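Local coordinates for protein P43 (Trichuris muris, PDB 6QIX) that is the major secreted protein of the whipworm, tethers to matrix and inhibits the function of interleukin-13, at residues 195-200 with 265-270; 199-204 with 244-249; 237-242 with 274-279. All blocks are in the same frame, centred on the assembly; numbering follows the deposited sequence.

How the contacts relate
Three contacts interleave along the chain and show how irregular loops are tied to a two-stranded sheet and to one another, partly by disulfides. The irregular run ahead of helix 205-216 supplies the first partner twice. Its residues 195-200 meet 265-270 across the longest loop (contact 1), and residues 199-204 meet 244-249 (contact 2), nested within that span and sharing E199 and C200. Both reach the two-stranded sheet of 246-252 and 262-268, where R247 N and K267 O join them. Contact 3 starts inside both loops, at 237-242, and ends beyond them at 274-279, so it crosses each and ties the approach to strand 246-252 to the turns that follow strand 262-268.

Contact 1: 195-200 with 265-270; sequences SEWSEC and GKKSCG
G265 meets W197 through its carbonyl: G265 O lies at the edge of the indole, near its plane, 3.6 Å from W197 CZ3. One residue on, the backbone of K266 brushes the same corner obliquely, its C atom 3.6 Å from W197 CZ3, while its side chain leaves the contact for Q327 O. K267 comes next, over the face of the indole. Its CB sits over the six-membered ring, 3.7 Å from the centroid and only 14° off the normal, in a CH-pi contact. With K267 CG anti to the backbone N (chi1 -179°), the chain runs across the indole at about a right angle, bringing K267 CD to 4.0 Å from W197 CE2; its ammonium stays distant, at most a weak cation-pi partner. R247 packs on this same side, between W197 and the C200-C269 disulfide, and K249 covers the other face; this layering, with the W-S-x-C run of 197-200, is consistent with a thrombospondin type 1-like repeat. Further along, C269 closes the contact covalently: its SG bonds C200 SG at 2.1 Å, with a disulfide torsion of -100°, near the right angle that leaves the bridge relaxed.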
ATOM      1  N   SER A 195       2.499 -16.462  -9.377  1.00 15.99           N
ATOM      2  CA  SER A 195       3.728 -16.555 -10.142  1.00 17.02           C
ATOM      3  C   SER A 195       4.898 -16.689  -9.190  1.00 15.05           C
ATOM      4  O   SER A 195       4.760 -16.490  -7.989  1.00 17.57           O
ATOM      5  CB  SER A 195       3.918 -15.322 -11.027  1.00 17.01           C
ATOM      6  OG  SER A 195       4.108 -14.146 -10.257  1.00 16.54           O
ATOM      7  N   GLU A 196       6.077 -16.981  -9.743  1.00 15.36           N
ATOM      8  CA  GLU A 196       7.320 -16.737  -9.018  1.00 15.96           C
ATOM      9  C   GLU A 196       7.623 -15.244  -9.062  1.00 14.03           C
ATOM     10  O   GLU A 196       6.959 -14.474  -9.781  1.00 15.92           O
ATOM     11  CB  GLU A 196       8.497 -17.441  -9.671  1.00 16.53           C
ATOM     12  CG  GLU A 196       8.293 -18.975  -9.777  1.00 17.37           C
ATOM     13  CD  GLU A 196       8.186 -19.663  -8.448  1.00 22.65           C
ATOM     14  OE1 GLU A 196       8.527 -19.119  -7.380  1.00 23.71           O
ATOM     15  OE2 GLU A 196       7.721 -20.850  -8.464  1.00 29.48           O
ATOM     16  N   TRP A 197       8.600 -14.818  -8.265  1.00 13.98           N
ATOM     17  CA  TRP A 197       9.055 -13.430  -8.361  1.00 13.45           C
ATOM     18  C   TRP A 197       9.661 -13.186  -9.737  1.00 14.03           C
ATOM     19  O   TRP A 197      10.369 -14.035 -10.269  1.00 15.43           O
ATOM     20  CB  TRP A 197      10.115 -13.099  -7.291  1.00 14.00           C
ATOM     21  CG  TRP A 197       9.579 -13.019  -5.898  1.00 14.63           C
ATOM     22  CD1 TRP A 197       9.811 -13.887  -4.876  1.00 15.69           C
ATOM     23  CD2 TRP A 197       8.717 -11.987  -5.370  1.00 14.46           C
ATOM     24  NE1 TRP A 197       9.117 -13.472  -3.758  1.00 18.15           N
ATOM     25  CE2 TRP A 197       8.445 -12.311  -4.044  1.00 16.67           C
ATOM     26  CE3 TRP A 197       8.108 -10.844  -5.923  1.00 13.14           C
ATOM     27  CZ2 TRP A 197       7.626 -11.528  -3.237  1.00 15.50           C
ATOM     28  CZ3 TRP A 197       7.291 -10.063  -5.119  1.00 13.59           C
ATOM     29  CH2 TRP A 197       7.046 -10.428  -3.799  1.00 14.02           C
ATOM     30  N   SER A 198       9.405 -11.998 -10.294  1.00 14.12           N
ATOM     31  CA  SER A 198      10.084 -11.593 -11.510  1.00 13.35           C
ATOM     32  C   SER A 198      11.551 -11.254 -11.231  1.00 11.77           C
ATOM     33  O   SER A 198      12.004 -11.228 -10.107  1.00 12.78           O
ATOM     34  CB  SER A 198       9.445 -10.361 -12.139  1.00 11.75           C
ATOM     35  OG  SER A 198       9.690  -9.182 -11.337  1.00 12.50           O
ATOM     36  N   GLU A 199      12.284 -11.010 -12.299  1.00 12.98           N
ATOM     37  CA  GLU A 199      13.575 -10.360 -12.181  1.00 14.67           C
ATOM     38  C   GLU A 199      13.385  -8.923 -11.707  1.00 15.05           C
ATOM     39  O   GLU A 199      12.266  -8.383 -11.665  1.00 17.48           O
ATOM     40  CB  GLU A 199      14.311 -10.394 -13.519  1.00 20.35           C
ATOM     41  CG  GLU A 199      14.714 -11.804 -13.908  1.00 28.99           C
ATOM     42  CD  GLU A 199      16.093 -11.958 -14.521  1.00 39.72           C
ATOM     43  OE1 GLU A 199      16.379 -13.069 -14.982  1.00 40.82           O
ATOM     44  OE2 GLU A 199      16.907 -11.013 -14.529  1.00 50.07           O
ATOM     45  N   CYS A 200      14.500  -8.298 -11.331  1.00 15.66           N
ATOM     46  CA  CYS A 200      14.436  -6.929 -10.855  1.00 15.04           C
ATOM     47  C   CYS A 200      14.056  -6.030 -12.013  1.00 15.61           C
ATOM     48  O   CYS A 200      14.720  -6.043 -13.049  1.00 17.45           O
ATOM     49  CB  CYS A 200      15.774  -6.498 -10.258  1.00 16.99           C
ATOM     50  SG  CYS A 200      16.226  -7.473  -8.729  1.00 20.05           S
ATOM     51  N   GLY A 265       2.151  -8.319  -5.782  1.00 18.62           N
ATOM     52  CA  GLY A 265       3.020  -8.093  -4.645  1.00 19.03           C
ATOM     53  C   GLY A 265       4.365  -7.617  -5.142  1.00 17.18           C
ATOM     54  O   GLY A 265       4.719  -7.838  -6.301  1.00 14.74           O
ATOM     55  N   LYS A 266       5.097  -6.909  -4.280  1.00 15.69           N
ATOM     56  CA  LYS A 266       6.392  -6.352  -4.635  1.00 13.75           C
ATOM     57  C   LYS A 266       7.451  -6.772  -3.637  1.00 12.23           C
ATOM     58  O   LYS A 266       7.173  -7.041  -2.469  1.00 13.69           O
ATOM     59  CB  LYS A 266       6.249  -4.838  -4.725  1.00 23.60           C
ATOM     60  CG  LYS A 266       7.364  -4.035  -4.528  1.00 24.38           C
ATOM     61  CD  LYS A 266       7.009  -2.541  -4.379  1.00 17.59           C
ATOM     62  CE  LYS A 266       8.293  -1.766  -4.797  1.00 13.90           C
ATOM     63  NZ  LYS A 266       8.040  -0.343  -4.872  1.00 16.85           N
ATOM     64  N   LYS A 267       8.684  -6.830  -4.135  1.00 12.25           N
ATOM     65  CA  LYS A 267       9.842  -7.080  -3.295  1.00 13.48           C
ATOM     66  C   LYS A 267      11.001  -6.268  -3.852  1.00 13.26           C
ATOM     67  O   LYS A 267      11.453  -6.518  -4.980  1.00 15.25           O
ATOM     68  CB  LYS A 267      10.158  -8.588  -3.253  1.00 14.15           C
ATOM     69  CG  LYS A 267      11.365  -8.960  -2.372  1.00 15.45           C
ATOM     70  CD  LYS A 267      11.416 -10.488  -2.129  1.00 20.27           C
ATOM     71  CE  LYS A 267      12.631 -10.868  -1.393  1.00 25.09           C
ATOM     72  NZ  LYS A 267      13.715 -11.236  -2.304  1.00 31.43           N
ATOM     73  N   SER A 268      11.519  -5.324  -3.044  1.00 12.89           N
ATOM     74  CA  SER A 268      12.609  -4.468  -3.502  1.00 13.73           C
ATOM     75  C   SER A 268      13.885  -5.279  -3.710  1.00 11.93           C
ATOM     76  O   SER A 268      14.091  -6.333  -3.099  1.00 12.95           O
ATOM     77  CB  SER A 268      12.917  -3.370  -2.484  1.00 19.15           C
ATOM     78  OG  SER A 268      11.743  -2.657  -2.241  1.00 26.15           O
ATOM     79  N   CYS A 269      14.749  -4.763  -4.564  1.00 11.20           N
ATOM     80  CA  CYS A 269      16.030  -5.417  -4.815  1.00 13.13           C
ATOM     81  C   CYS A 269      17.139  -4.685  -4.096  1.00 14.00           C
ATOM     82  O   CYS A 269      17.226  -3.458  -4.187  1.00 15.52           O
ATOM     83  CB  CYS A 269      16.335  -5.469  -6.303  1.00 15.16           C
ATOM     84  SG  CYS A 269      15.132  -6.572  -7.159  1.00 15.27           S
ATOM     85  N   GLY A 270      17.995  -5.440  -3.427  1.00 13.45           N
ATOM     86  CA  GLY A 270      19.188  -4.887  -2.787  1.00 14.57           C
ATOM     87  C   GLY A 270      20.487  -5.501  -3.252  1.00 15.20           C
ATOM     88  O   GLY A 270      20.585  -6.059  -4.365  1.00 15.32           O
TER

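Contact 2: 199-204 with 244-249; sequences ECLWFP and CSFRVK
C200 and R247 meet face-on: C200 SG lies above the centre of the R247 guanidinium, 3.7 Å from R247 CZ, so the flat cation rests against the disulfide that C200 forms with C269. The arginine chain is extended from CG to NE, which carries its head past E199 CA to a salt bridge with D273 and a hydrogen bond with S198 O; these bonds fix the rotation of the plane under the sulfur. W202 turns an edge to C244, with CZ3 3.7 Å from C244 CB near the ring plane; its CE3 also lies 3.8 Å from S245 CB, while F203 CD2 covers one face and P238 O takes the indole N-H. Between these two, the side chain of S245 swings its hydroxyl away from the backbone N (chi1 -172°) to reach L201 O, donating at 2.8 Å from well above the carbonyl plane, and L201 N reaches F246 O at 2.8 Å, nearly straight (170°). L201 crosses V248 at about a right angle, CD1 to CG1 4.0 Å. An irregular run beside strand 246-252, with an arginine packed against a disulfide, is consistent with the rippled first strand of a thrombospondin type 1-like module.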
ATOM      1  N   GLU A 199      12.284 -11.010 -12.299  1.00 12.98           N
ATOM      2  CA  GLU A 199      13.575 -10.360 -12.181  1.00 14.67           C
ATOM      3  C   GLU A 199      13.385  -8.923 -11.707  1.00 15.05           C
ATOM      4  O   GLU A 199      12.266  -8.383 -11.665  1.00 17.48           O
ATOM      5  CB  GLU A 199      14.311 -10.394 -13.519  1.00 20.35           C
ATOM      6  CG  GLU A 199      14.714 -11.804 -13.908  1.00 28.99           C
ATOM      7  CD  GLU A 199      16.093 -11.958 -14.521  1.00 39.72           C
ATOM      8  OE1 GLU A 199      16.379 -13.069 -14.982  1.00 40.82           O
ATOM      9  OE2 GLU A 199      16.907 -11.013 -14.529  1.00 50.07           O
ATOM     10  N   CYS A 200      14.500  -8.298 -11.331  1.00 15.66           N
ATOM     11  CA  CYS A 200      14.436  -6.929 -10.855  1.00 15.04           C
ATOM     12  C   CYS A 200      14.056  -6.030 -12.013  1.00 15.61           C
ATOM     13  O   CYS A 200      14.720  -6.043 -13.049  1.00 17.45           O
ATOM     14  CB  CYS A 200      15.774  -6.498 -10.258  1.00 16.99           C
ATOM     15  SG  CYS A 200      16.226  -7.473  -8.729  1.00 20.05           S
ATOM     16  N   LEU A 201      12.982  -5.266 -11.845  1.00 15.68           N
ATOM     17  CA  LEU A 201      12.477  -4.376 -12.873  1.00 15.89           C
ATOM     18  C   LEU A 201      13.057  -2.980 -12.715  1.00 15.99           C
ATOM     19  O   LEU A 201      13.405  -2.555 -11.614  1.00 16.48           O
ATOM     20  CB  LEU A 201      10.960  -4.286 -12.824  1.00 14.46           C
ATOM     21  CG  LEU A 201      10.226  -5.654 -12.849  1.00 15.27           C
ATOM     22  CD1 LEU A 201       8.738  -5.447 -12.827  1.00 17.34           C
ATOM     23  CD2 LEU A 201      10.645  -6.442 -14.074  1.00 18.47           C
ATOM     24  N   TRP A 202      13.170  -2.274 -13.831  1.00 14.78           N
ATOM     25  CA  TRP A 202      13.797  -0.952 -13.778  1.00 14.48           C
ATOM     26  C   TRP A 202      13.185  -0.030 -14.828  1.00 15.83           C
ATOM     27  O   TRP A 202      12.603  -0.471 -15.824  1.00 17.45           O
ATOM     28  CB  TRP A 202      15.292  -1.093 -14.015  1.00 18.00           C
ATOM     29  CG  TRP A 202      16.156   0.092 -13.687  1.00 18.14           C
ATOM     30  CD1 TRP A 202      17.076   0.661 -14.504  1.00 20.53           C
ATOM     31  CD2 TRP A 202      16.163   0.841 -12.478  1.00 16.52           C
ATOM     32  NE1 TRP A 202      17.703   1.707 -13.857  1.00 19.79           N
ATOM     33  CE2 TRP A 202      17.127   1.868 -12.627  1.00 19.24           C
ATOM     34  CE3 TRP A 202      15.438   0.756 -11.286  1.00 16.41           C
ATOM     35  CZ2 TRP A 202      17.385   2.814 -11.622  1.00 19.58           C
ATOM     36  CZ3 TRP A 202      15.696   1.690 -10.275  1.00 17.90           C
ATOM     37  CH2 TRP A 202      16.694   2.703 -10.458  1.00 18.10           C
ATOM     38  N   PHE A 203      13.373   1.261 -14.606  1.00 18.03           N
ATOM     39  CA  PHE A 203      12.972   2.286 -15.542  1.00 18.75           C
ATOM     40  C   PHE A 203      13.679   2.117 -16.883  1.00 20.56           C
ATOM     41  O   PHE A 203      14.757   1.520 -16.963  1.00 22.53           O
ATOM     42  CB  PHE A 203      13.305   3.664 -14.959  1.00 20.89           C
ATOM     43  CG  PHE A 203      12.618   3.935 -13.650  1.00 22.94           C
ATOM     44  CD1 PHE A 203      11.285   4.319 -13.615  1.00 26.55           C
ATOM     45  CD2 PHE A 203      13.283   3.767 -12.466  1.00 26.51           C
ATOM     46  CE1 PHE A 203      10.638   4.568 -12.393  1.00 26.55           C
ATOM     47  CE2 PHE A 203      12.639   4.028 -11.244  1.00 28.69           C
ATOM     48  CZ  PHE A 203      11.312   4.373 -11.219  1.00 26.40           C
ATOM     49  N   PRO A 204      13.123   2.687 -17.951  1.00 21.96           N
ATOM     50  CA  PRO A 204      11.929   3.550 -17.995  1.00 23.12           C
ATOM     51  C   PRO A 204      10.605   2.877 -17.608  1.00 22.26           C
ATOM     52  O   PRO A 204      10.449   1.647 -17.612  1.00 22.15           O
ATOM     53  CB  PRO A 204      11.871   4.001 -19.467  1.00 25.20           C
ATOM     54  CG  PRO A 204      12.662   3.004 -20.205  1.00 26.12           C
ATOM     55  CD  PRO A 204      13.735   2.531 -19.273  1.00 24.95           C
ATOM     56  N   CYS A 244      15.310   0.949  -5.271  1.00 13.13           N
ATOM     57  CA  CYS A 244      14.249   1.397  -6.178  1.00 13.45           C
ATOM     58  C   CYS A 244      13.845   0.317  -7.187  1.00 14.15           C
ATOM     59  O   CYS A 244      12.665   0.243  -7.582  1.00 13.82           O
ATOM     60  CB  CYS A 244      14.702   2.690  -6.904  1.00 14.33           C
ATOM     61  SG  CYS A 244      14.851   4.089  -5.769  1.00 14.76           S
ATOM     62  N   SER A 245      14.800  -0.512  -7.616  1.00 10.83           N
ATOM     63  CA  SER A 245      14.471  -1.695  -8.432  1.00 10.71           C
ATOM     64  C   SER A 245      13.714  -2.713  -7.589  1.00 12.62           C
ATOM     65  O   SER A 245      13.911  -2.822  -6.388  1.00 13.67           O
ATOM     66  CB  SER A 245      15.755  -2.299  -9.010  1.00 13.55           C
ATOM     67  OG  SER A 245      15.457  -3.321  -9.932  1.00 21.22           O
ATOM     68  N   PHE A 246      12.807  -3.458  -8.227  1.00 10.93           N
ATOM     69  CA  PHE A 246      11.896  -4.325  -7.483  1.00 10.38           C
ATOM     70  C   PHE A 246      11.423  -5.456  -8.368  1.00 10.23           C
ATOM     71  O   PHE A 246      11.390  -5.337  -9.597  1.00 11.78           O
ATOM     72  CB  PHE A 246      10.658  -3.564  -6.944  1.00 11.63           C
ATOM     73  CG  PHE A 246       9.797  -2.985  -8.024  1.00 11.07           C
ATOM     74  CD1 PHE A 246       8.627  -3.601  -8.371  1.00 11.98           C
ATOM     75  CD2 PHE A 246      10.166  -1.843  -8.697  1.00 13.68           C
ATOM     76  CE1 PHE A 246       7.821  -3.090  -9.362  1.00 13.45           C
ATOM     77  CE2 PHE A 246       9.358  -1.341  -9.693  1.00 16.53           C
ATOM     78  CZ  PHE A 246       8.180  -2.003 -10.040  1.00 15.51           C
ATOM     79  N   ARG A 247      11.051  -6.535  -7.703  1.00 12.26           N
ATOM     80  CA  ARG A 247      10.410  -7.699  -8.307  1.00 11.39           C
ATOM     81  C   ARG A 247       8.916  -7.668  -8.044  1.00 11.22           C
ATOM     82  O   ARG A 247       8.456  -7.122  -7.042  1.00 13.60           O
ATOM     83  CB  ARG A 247      10.992  -8.990  -7.741  1.00 11.65           C
ATOM     84  CG  ARG A 247      12.520  -9.047  -7.749  1.00 10.29           C
ATOM     85  CD  ARG A 247      12.992 -10.275  -6.938  1.00 11.65           C
ATOM     86  NE  ARG A 247      14.452 -10.404  -6.861  1.00 14.10           N
ATOM     87  CZ  ARG A 247      15.247 -10.929  -7.802  1.00 14.02           C
ATOM     88  NH1 ARG A 247      14.739 -11.385  -8.900  1.00 15.16           N
ATOM     89  NH2 ARG A 247      16.577 -10.979  -7.629  1.00 15.31           N
ATOM     90  N   VAL A 248       8.172  -8.315  -8.935  1.00 12.92           N
ATOM     91  CA  VAL A 248       6.728  -8.460  -8.776  1.00 12.41           C
ATOM     92  C   VAL A 248       6.338  -9.936  -8.770  1.00 12.94           C
ATOM     93  O   VAL A 248       6.960 -10.794  -9.411  1.00 12.49           O
ATOM     94  CB  VAL A 248       5.933  -7.707  -9.860  1.00 17.10           C
ATOM     95  CG1 VAL A 248       6.207  -6.148  -9.854  1.00 18.75           C
ATOM     96  CG2 VAL A 248       6.266  -8.256 -11.215  1.00 19.39           C
ATOM     97  N   LYS A 249       5.242 -10.189  -8.067  1.00 13.16           N
ATOM     98  CA  LYS A 249       4.588 -11.504  -8.016  1.00 12.06           C
ATOM     99  C   LYS A 249       3.101 -11.306  -8.240  1.00 16.21           C
ATOM    100  O   LYS A 249       2.513 -10.402  -7.651  1.00 17.72           O
ATOM    101  CB  LYS A 249       4.821 -12.155  -6.659  1.00 15.37           C
ATOM    102  CG  LYS A 249       4.227 -13.522  -6.503  1.00 20.29           C
ATOM    103  CD  LYS A 249       4.637 -14.164  -5.187  1.00 21.38           C
ATOM    104  CE  LYS A 249       6.086 -14.621  -5.222  1.00 25.02           C
ATOM    105  NZ  LYS A 249       6.374 -15.727  -4.272  1.00 28.41           N
TER

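Contact 3: 237-242 with 274-279; sequences IPEKCG and CPTCGD
K240 and T276 supply the polar centre of this junction between two loops. T276 OG1 donates to K240 O at 2.7 Å, in the carbonyl plane; with chi1 at 57° the hydroxyl sits between the backbone N and the carbonyl carbon, which brings it to K240 O. A second hydrogen bond, from G242 N to D279 O at 2.7 Å, is bent, 140° at the hydrogen.

Weaker CH···O contacts fill in between: C241 CA approaches T276 O at 3.5 Å, and C277 CA lies 3.6 Å from K240 O. Nonpolar contact comes from the aliphatic part of K240, whose CB touches both sulfurs of the C274-C277 disulfide, 3.7 Å from C274 SG and from C277 SG. Its chain then bends twice, bringing CE back against C274 SG, and also packs on W202 and S245. E239 crosses T276 at about a right angle, its OE2 meeting the methyl CG2.

Covalently, C274-C277 staples a type I turn between strands 262-268 and 281-284, against which the approach to strand 246-252 is held; a second type I turn runs from T276 to D279, and C241 is bridged to C281. Acceptors crowd here: K240 O and T276 O stand 3.1 Å apart, a mildly unfavourable pairing probably offset by T276 OG1 and C277 CA at K240 O, and by D279 N and C241 CA at T276 O.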
ATOM      1  N   ILE A 237      18.905   7.730 -16.765  1.00 41.17           N
ATOM      2  CA  ILE A 237      18.528   6.677 -15.831  1.00 35.19           C
ATOM      3  C   ILE A 237      19.805   5.934 -15.441  1.00 31.45           C
ATOM      4  O   ILE A 237      20.393   5.256 -16.297  1.00 33.49           O
ATOM      5  CB  ILE A 237      17.498   5.734 -16.455  1.00 38.78           C
ATOM      6  CG1 ILE A 237      16.271   6.539 -16.904  1.00 39.03           C
ATOM      7  CG2 ILE A 237      17.138   4.664 -15.474  1.00 40.63           C
ATOM      8  CD1 ILE A 237      15.282   5.733 -17.737  1.00 37.28           C
ATOM      9  N   PRO A 238      20.266   6.034 -14.181  1.00 31.07           N
ATOM     10  CA  PRO A 238      21.460   5.285 -13.779  1.00 27.65           C
ATOM     11  C   PRO A 238      21.182   3.799 -13.654  1.00 24.74           C
ATOM     12  O   PRO A 238      20.035   3.371 -13.795  1.00 26.31           O
ATOM     13  CB  PRO A 238      21.814   5.887 -12.421  1.00 28.80           C
ATOM     14  CG  PRO A 238      20.516   6.292 -11.851  1.00 30.41           C
ATOM     15  CD  PRO A 238      19.665   6.747 -13.036  1.00 32.88           C
ATOM     16  N   GLU A 239      22.220   3.009 -13.373  1.00 23.77           N
ATOM     17  CA  GLU A 239      22.002   1.615 -13.031  1.00 20.91           C
ATOM     18  C   GLU A 239      21.089   1.489 -11.803  1.00 19.10           C
ATOM     19  O   GLU A 239      21.041   2.372 -10.926  1.00 19.56           O
ATOM     20  CB  GLU A 239      23.326   0.908 -12.745  1.00 26.00           C
ATOM     21  CG  GLU A 239      24.336   0.966 -13.875  1.00 38.62           C
ATOM     22  CD  GLU A 239      25.625   0.319 -13.457  1.00 48.06           C
ATOM     23  OE1 GLU A 239      26.051  -0.658 -14.128  1.00 51.76           O
ATOM     24  OE2 GLU A 239      26.187   0.794 -12.430  1.00 51.23           O
ATOM     25  N   LYS A 240      20.435   0.331 -11.721  1.00 17.52           N
ATOM     26  CA  LYS A 240      19.553  -0.018 -10.611  1.00 14.76           C
ATOM     27  C   LYS A 240      20.194   0.366  -9.291  1.00 18.43           C
ATOM     28  O   LYS A 240      21.352   0.032  -9.035  1.00 18.48           O
ATOM     29  CB  LYS A 240      19.251  -1.522 -10.634  1.00 14.34           C
ATOM     30  CG  LYS A 240      18.369  -1.936 -11.774  1.00 16.44           C
ATOM     31  CD  LYS A 240      18.230  -3.510 -11.813  1.00 22.50           C
ATOM     32  CE  LYS A 240      19.452  -4.149 -12.405  1.00 32.57           C
ATOM     33  NZ  LYS A 240      19.344  -4.211 -13.908  1.00 41.69           N
ATOM     34  N   CYS A 241      19.438   1.092  -8.463  1.00 14.36           N
ATOM     35  CA  CYS A 241      20.008   1.648  -7.252  1.00 14.97           C
ATOM     36  C   CYS A 241      18.905   2.014  -6.272  1.00 17.99           C
ATOM     37  O   CYS A 241      17.723   2.060  -6.624  1.00 15.50           O
ATOM     38  CB  CYS A 241      20.835   2.908  -7.563  1.00 17.96           C
ATOM     39  SG  CYS A 241      19.821   4.149  -8.477  1.00 17.05           S
ATOM     40  N   GLY A 242      19.320   2.303  -5.026  1.00 14.34           N
ATOM     41  CA  GLY A 242      18.460   2.968  -4.059  1.00 15.40           C
ATOM     42  C   GLY A 242      17.369   2.126  -3.420  1.00 13.84           C
ATOM     43  O   GLY A 242      16.436   2.695  -2.806  1.00 13.53           O
ATOM     44  N   CYS A 274      21.342  -7.243  -7.174  1.00 13.95           N
ATOM     45  CA  CYS A 274      22.268  -6.772  -8.205  1.00 15.70           C
ATOM     46  C   CYS A 274      23.332  -5.926  -7.527  1.00 13.98           C
ATOM     47  O   CYS A 274      23.098  -5.410  -6.432  1.00 14.99           O
ATOM     48  CB  CYS A 274      21.589  -6.003  -9.354  1.00 20.66           C
ATOM     49  SG  CYS A 274      21.315  -4.218  -9.142  1.00 22.24           S
ATOM     50  N   PRO A 275      24.505  -5.794  -8.118  1.00 12.58           N
ATOM     51  CA  PRO A 275      25.634  -5.254  -7.319  1.00 15.35           C
ATOM     52  C   PRO A 275      25.455  -3.794  -6.897  1.00 17.09           C
ATOM     53  O   PRO A 275      25.993  -3.397  -5.850  1.00 21.42           O
ATOM     54  CB  PRO A 275      26.855  -5.454  -8.228  1.00 21.80           C
ATOM     55  CG  PRO A 275      26.405  -6.103  -9.441  1.00 19.55           C
ATOM     56  CD  PRO A 275      24.960  -6.526  -9.323  1.00 15.30           C
ATOM     57  N   THR A 276      24.729  -2.985  -7.677  1.00 16.12           N
ATOM     58  CA  THR A 276      24.469  -1.579  -7.336  1.00 17.40           C
ATOM     59  C   THR A 276      23.090  -1.346  -6.708  1.00 15.32           C
ATOM     60  O   THR A 276      22.790  -0.227  -6.264  1.00 15.20           O
ATOM     61  CB  THR A 276      24.594  -0.666  -8.581  1.00 19.81           C
ATOM     62  OG1 THR A 276      23.699  -1.082  -9.625  1.00 18.18           O
ATOM     63  CG2 THR A 276      25.960  -0.674  -9.147  1.00 22.02           C
ATOM     64  N   CYS A 277      22.260  -2.388  -6.608  1.00 15.22           N
ATOM     65  CA  CYS A 277      20.838  -2.205  -6.303  1.00 14.81           C
ATOM     66  C   CYS A 277      20.585  -1.557  -4.947  1.00 15.73           C
ATOM     67  O   CYS A 277      19.532  -0.909  -4.745  1.00 16.41           O
ATOM     68  CB  CYS A 277      20.159  -3.569  -6.343  1.00 13.75           C
ATOM     69  SG  CYS A 277      19.540  -4.046  -7.980  1.00 17.26           S
ATOM     70  N   GLY A 278      21.484  -1.801  -3.988  1.00 15.75           N
ATOM     71  CA  GLY A 278      21.386  -1.301  -2.637  1.00 17.88           C
ATOM     72  C   GLY A 278      22.186  -0.054  -2.337  1.00 19.04           C
ATOM     73  O   GLY A 278      22.131   0.437  -1.208  1.00 20.05           O
ATOM     74  N   ASP A 279      22.924   0.458  -3.308  1.00 20.34           N
ATOM     75  CA  ASP A 279      23.659   1.696  -3.157  1.00 17.21           C
ATOM     76  C   ASP A 279      22.743   2.889  -3.389  1.00 15.90           C
ATOM     77  O   ASP A 279      21.804   2.838  -4.186  1.00 20.13           O
ATOM     78  CB  ASP A 279      24.766   1.794  -4.185  1.00 20.79           C
ATOM     79  CG  ASP A 279      25.808   0.719  -4.053  1.00 26.48           C
ATOM     80  OD1 ASP A 279      25.924   0.148  -2.934  1.00 29.84           O
ATOM     81  OD2 ASP A 279      26.539   0.498  -5.064  1.00 29.09           O
TER